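Local coordinates for peptidase M16 inactive domain family protein (Pseudomonas fluorescens, PDB 3GWB) that is probably a hydrolase-related member of the M16 metallopeptidase family and carries its inactive domain, with its own activity unproven, at residues P53-L58 and A182-F187; H242-S247 and G419-Q424. All coordinates share one frame; numbering follows the deposited sequence.

In the fold
From the N terminus the chain lays down three strands of a six-stranded mixed sheet before the first segment of contact 1, 53-58, leads from a loop into helix 55-62. That contact closes a loop of 123 residues, about half of them helical, when helix 181-191 packs against it; strands 85-90 and 95-102 lie within the loop, and 197-203 follows it. Contact 2 opens later, at strand 239-244, and closes a loop of 171 residues where strand 414-419 ends beside it, in a five-stranded mixed sheet. The two contacts run in series, neither nested nor crossed, with centres about 37 Å apart. Contact 1 joins helices; contact 2 ties an edge strand's end to its neighbour's end and the tail that follows.

Contact 1: residues P53-L58 and A182-F187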
loop_
_atom_site.group_PDB
_atom_site.type_symbol
_atom_site.label_atom_id
_atom_site.label_comp_id
_atom_site.label_asym_id
_atom_site.label_seq_id
_atom_site.Cartn_x
_atom_site.Cartn_y
_atom_site.Cartn_z
ATOM N N PRO A 53 -0.650 -25.406 -4.103
ATOM C CA PRO A 53 -0.984 -24.189 -3.354
ATOM C C PRO A 53 -0.132 -23.003 -3.803
ATOM O O PRO A 53 1.096 -23.106 -3.873
ATOM C CB PRO A 53 -0.703 -24.592 -1.910
ATOM C CG PRO A 53 -1.083 -26.043 -1.902
ATOM C CD PRO A 53 -0.471 -26.552 -3.192
ATOM N N GLY A 54 -0.792 -21.891 -4.122
ATOM C CA GLY A 54 -0.083 -20.702 -4.565
ATOM C C GLY A 54 0.079 -20.527 -6.073
ATOM O O GLY A 54 0.504 -19.467 -6.527
ATOM N N VAL A 55 -0.254 -21.542 -6.864
ATOM C CA VAL A 55 -0.079 -21.411 -8.308
ATOM C C VAL A 55 -1.009 -20.341 -8.890
ATOM O O VAL A 55 -0.636 -19.619 -9.809
ATOM C CB VAL A 55 -0.284 -22.775 -9.034
ATOM C CG1 VAL A 55 -1.745 -23.206 -8.983
ATOM C CG2 VAL A 55 0.199 -22.669 -10.470
ATOM N N ALA A 56 -2.205 -20.213 -8.326
ATOM C CA ALA A 56 -3.157 -19.220 -8.808
ATOM C C ALA A 56 -2.628 -17.810 -8.592
ATOM O O ALA A 56 -2.671 -16.966 -9.488
ATOM C CB ALA A 56 -4.500 -19.385 -8.091
ATOM N N LEU A 57 -2.112 -17.554 -7.401
ATOM C CA LEU A 57 -1.610 -16.226 -7.112
ATOM C C LEU A 57 -0.373 -15.916 -7.952
ATOM O O LEU A 57 -0.202 -14.801 -8.447
ATOM C CB LEU A 57 -1.306 -16.111 -5.620
ATOM C CG LEU A 57 -1.400 -14.698 -5.045
ATOM C CD1 LEU A 57 -2.140 -14.736 -3.707
ATOM C CD2 LEU A 57 -0.004 -14.108 -4.901
ATOM N N LEU A 58 0.482 -16.915 -8.130
ATOM C CA LEU A 58 1.694 -16.725 -8.911
ATOM C C LEU A 58 1.368 -16.444 -10.377
ATOM O O LEU A 58 1.983 -15.584 -11.005
ATOM C CB LEU A 58 2.578 -17.965 -8.785
ATOM C CG LEU A 58 4.026 -17.883 -9.269
ATOM C CD1 LEU A 58 4.706 -16.626 -8.738
ATOM C CD2 LEU A 58 4.761 -19.142 -8.797
ATOM N N ALA A 182 5.675 -24.678 -16.839
ATOM C CA ALA A 182 4.697 -25.578 -17.445
ATOM C C ALA A 182 3.387 -25.551 -16.668
ATOM O O ALA A 182 2.309 -25.595 -17.254
ATOM C CB ALA A 182 5.240 -27.002 -17.485
ATOM N N GLN A 183 3.487 -25.492 -15.346
ATOM C CA GLN A 183 2.304 -25.453 -14.499
ATOM C C GLN A 183 1.568 -24.123 -14.620
ATOM O O GLN A 183 0.335 -24.079 -14.623
ATOM C CB GLN A 183 2.696 -25.683 -13.043
ATOM C CG GLN A 183 3.154 -27.100 -12.739
ATOM C CD GLN A 183 3.610 -27.248 -11.303
ATOM O OE1 GLN A 183 4.691 -26.799 -10.937
ATOM N NE2 GLN A 183 2.774 -27.862 -10.478
ATOM N N LEU A 184 2.325 -23.037 -14.704
ATOM C CA LEU A 184 1.716 -21.725 -14.824
ATOM C C LEU A 184 0.981 -21.644 -16.154
ATOM O O LEU A 184 -0.123 -21.098 -16.231
ATOM C CB LEU A 184 2.780 -20.626 -14.764
ATOM C CG LEU A 184 3.567 -20.475 -13.457
ATOM C CD1 LEU A 184 4.436 -19.218 -13.542
ATOM C CD2 LEU A 184 2.613 -20.379 -12.274
ATOM N N LYS A 185 1.610 -22.189 -17.193
ATOM C CA LYS A 185 1.039 -22.180 -18.532
ATOM C C LYS A 185 -0.248 -22.984 -18.581
ATOM O O LYS A 185 -1.237 -22.557 -19.181
ATOM C CB LYS A 185 2.045 -22.740 -19.546
ATOM C CG LYS A 185 3.172 -21.782 -19.894
ATOM C CD LYS A 185 4.112 -22.399 -20.920
ATOM C CE LYS A 185 5.221 -21.432 -21.300
ATOM N NZ LYS A 185 6.138 -22.005 -22.326
ATOM N N ALA A 186 -0.232 -24.144 -17.936
ATOM C CA ALA A 186 -1.401 -25.014 -17.905
ATOM C C ALA A 186 -2.523 -24.413 -17.064
ATOM O O ALA A 186 -3.695 -24.509 -17.431
ATOM C CB ALA A 186 -1.015 -26.380 -17.361
ATOM N N PHE A 187 -2.174 -23.808 -15.928
ATOM C CA PHE A 187 -3.187 -23.191 -15.075
ATOM C C PHE A 187 -3.852 -22.032 -15.813
ATOM O O PHE A 187 -5.072 -21.874 -15.769
ATOM C CB PHE A 187 -2.581 -22.662 -13.774
ATOM C CG PHE A 187 -3.598 -22.080 -12.834
ATOM C CD1 PHE A 187 -4.462 -22.915 -12.128
ATOM C CD2 PHE A 187 -3.753 -20.701 -12.711
ATOM C CE1 PHE A 187 -5.451 -22.388 -11.305
ATOM C CE2 PHE A 187 -4.745 -20.163 -11.885
ATOM C CZ PHE A 187 -5.597 -21.006 -11.191
#
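The ring of F187 reaches the first turn of helix 55-62 by its far end: CZ lies 3.7 Å from A56 CB, and CE2 is 3.6 Å from A56 CA. With CG anti to the backbone N (chi1 -177°), the ring extends off its own helix toward V55 and A56. V55 CG1 sits over one ring face, displaced toward the rim, 4.2 Å from F187 CD1. The two methyls of V55 divide the work, since chi1 of 69° leaves CG2 anti to the backbone N, where it meets L184 CD2 at 3.8 Å. The V55 and L184 side chains lie alongside each other, pointing opposite ways, and L58 comes in across L184, roughly perpendicular, its CG touching the same CD2 at 4.2 Å. This is apolar helix-to-helix packing between helices 55-62 and 181-191, with G54 at the N-cap position of the first and the D49 carboxylate accepting hydrogen bonds from G54 N and A56 N. Were F187 cut back to an alanine, a gap is likely to open beside A56, and V55 CG1 would probably lose the ring face it rests on. Helix 126-143 extends the apolar surroundings, its L129 touching both L58 and L184.

Contact 2: residues H242-S247 and G419-Q424; sequences HIEFPS and GPTVAQ
E244 and T421 meet through two torsions of the glutamate: CG stands anti to the backbone N (chi1 -167°), and a bend at chi2 (59°) turns the carboxylate toward the second segment. T421 OG1, placed beside its own backbone N by a chi1 of -65°, donates to E244 OE1 at 2.8 Å from the syn side. E244 OE2 accepts the backbone N-H of T421 on its syn lone pair, 3.1 Å from T421 N, so both carboxylate oxygens hold one residue. OE1 also accepts from H242 NE2 at 3.2 Å, in the plane of the imidazole but from above the carboxylate plane; ND1 of that ring is hydrogen-bonded to OG of S417. These side chains decorate a parallel bridge between E244 and G419, where edge strand 239-244 runs beside strand 414-419 in the five-stranded sheet. G419 N donates to I243 O and F245 N to G419 O, both at 3.0 Å. Beyond the bridge the P420 ring lies against backbone carbonyls, its CD 3.1 Å from S247 O. In the loop that follows strand 239-244, P246 of the second subunit packs on F245, P246 and S247.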
loop_
_atom_site.group_PDB
_atom_site.type_symbol
_atom_site.label_atom_id
_atom_site.label_comp_id
_atom_site.label_asym_id
_atom_site.label_seq_id
_atom_site.Cartn_x
_atom_site.Cartn_y
_atom_site.Cartn_z
ATOM N N HIS A 242 -4.404 -21.909 20.821
ATOM C CA HIS A 242 -3.489 -20.855 21.222
ATOM C C HIS A 242 -2.127 -21.070 20.598
ATOM O O HIS A 242 -1.601 -22.180 20.609
ATOM C CB HIS A 242 -3.339 -20.820 22.746
ATOM C CG HIS A 242 -2.370 -19.785 23.230
ATOM N ND1 HIS A 242 -2.644 -18.433 23.191
ATOM C CD2 HIS A 242 -1.123 -19.903 23.739
ATOM C CE1 HIS A 242 -1.602 -17.762 23.656
ATOM N NE2 HIS A 242 -0.667 -18.631 23.995
ATOM N N ILE A 243 -1.562 -20.003 20.044
ATOM C CA ILE A 243 -0.243 -20.072 19.440
ATOM C C ILE A 243 0.691 -19.255 20.313
ATOM O O ILE A 243 0.559 -18.035 20.398
ATOM C CB ILE A 243 -0.232 -19.479 18.022
ATOM C CG1 ILE A 243 -1.266 -20.195 17.151
ATOM C CG2 ILE A 243 1.161 -19.614 17.426
ATOM C CD1 ILE A 243 -1.392 -19.626 15.757
ATOM N N GLU A 244 1.626 -19.933 20.972
ATOM C CA GLU A 244 2.581 -19.268 21.851
ATOM C C GLU A 244 3.506 -18.347 21.068
ATOM O O GLU A 244 4.198 -18.783 20.150
ATOM C CB GLU A 244 3.410 -20.310 22.602
ATOM C CG GLU A 244 4.217 -19.754 23.763
ATOM C CD GLU A 244 3.345 -19.081 24.809
ATOM O OE1 GLU A 244 2.206 -19.543 25.028
ATOM O OE2 GLU A 244 3.805 -18.099 25.427
ATOM N N PHE A 245 3.505 -17.072 21.437
ATOM C CA PHE A 245 4.340 -16.068 20.790
ATOM C C PHE A 245 4.741 -15.103 21.904
ATOM O O PHE A 245 3.933 -14.286 22.350
ATOM C CB PHE A 245 3.540 -15.333 19.711
ATOM C CG PHE A 245 4.388 -14.704 18.645
ATOM C CD1 PHE A 245 4.952 -15.481 17.640
ATOM C CD2 PHE A 245 4.630 -13.335 18.648
ATOM C CE1 PHE A 245 5.743 -14.904 16.647
ATOM C CE2 PHE A 245 5.420 -12.747 17.662
ATOM C CZ PHE A 245 5.979 -13.533 16.660
ATOM N N PRO A 246 5.999 -15.192 22.370
ATOM C CA PRO A 246 6.557 -14.360 23.439
ATOM C C PRO A 246 6.469 -12.847 23.261
ATOM O O PRO A 246 6.990 -12.102 24.091
ATOM C CB PRO A 246 7.995 -14.866 23.554
ATOM C CG PRO A 246 8.300 -15.325 22.174
ATOM C CD PRO A 246 7.042 -16.055 21.792
ATOM N N SER A 247 5.808 -12.393 22.195
ATOM C CA SER A 247 5.635 -10.951 21.946
ATOM C C SER A 247 4.741 -10.324 23.041
ATOM O O SER A 247 4.203 -11.048 23.867
ATOM C CB SER A 247 5.065 -10.727 20.552
ATOM O OG SER A 247 3.744 -11.206 20.496
ATOM N N GLY A 419 -0.177 -15.213 21.281
ATOM C CA GLY A 419 0.465 -14.313 22.214
ATOM C C GLY A 419 1.164 -15.118 23.290
ATOM O O GLY A 419 1.220 -16.343 23.201
ATOM N N PRO A 420 1.706 -14.461 24.322
ATOM C CA PRO A 420 2.401 -15.151 25.411
ATOM C C PRO A 420 1.433 -15.617 26.488
ATOM O O PRO A 420 0.336 -15.064 26.624
ATOM C CB PRO A 420 3.330 -14.076 25.940
ATOM C CG PRO A 420 2.448 -12.866 25.854
ATOM C CD PRO A 420 1.823 -13.001 24.475
ATOM N N THR A 421 1.839 -16.623 27.256
ATOM C CA THR A 421 1.008 -17.122 28.345
ATOM C C THR A 421 1.460 -16.378 29.591
ATOM O O THR A 421 2.518 -16.666 30.139
ATOM C CB THR A 421 1.191 -18.637 28.545
ATOM O OG1 THR A 421 0.705 -19.322 27.384
ATOM C CG2 THR A 421 0.410 -19.118 29.762
ATOM N N VAL A 422 0.659 -15.408 30.025
ATOM C CA VAL A 422 1.006 -14.595 31.188
ATOM C C VAL A 422 -0.120 -14.458 32.205
ATOM O O VAL A 422 -1.288 -14.692 31.893
ATOM C CB VAL A 422 1.422 -13.177 30.748
ATOM C CG1 VAL A 422 2.694 -13.236 29.923
ATOM C CG2 VAL A 422 0.309 -12.543 29.930
ATOM N N ALA A 423 0.245 -14.065 33.423
ATOM C CA ALA A 423 -0.719 -13.880 34.502
ATOM C C ALA A 423 -1.730 -12.793 34.139
ATOM O O ALA A 423 -1.359 -11.724 33.650
ATOM C CB ALA A 423 0.011 -13.511 35.789
ATOM N N GLN A 424 -3.005 -13.076 34.388
ATOM C CA GLN A 424 -4.097 -12.149 34.090
ATOM C C GLN A 424 -4.178 -11.054 35.151
ATOM O O GLN A 424 -4.191 -11.348 36.339
ATOM C CB GLN A 424 -5.424 -12.910 34.048
ATOM C CG GLN A 424 -5.346 -14.292 33.401
ATOM C CD GLN A 424 -4.835 -15.377 34.339
ATOM O OE1 GLN A 424 -3.873 -15.176 35.083
ATOM N NE2 GLN A 424 -5.472 -16.546 34.292
#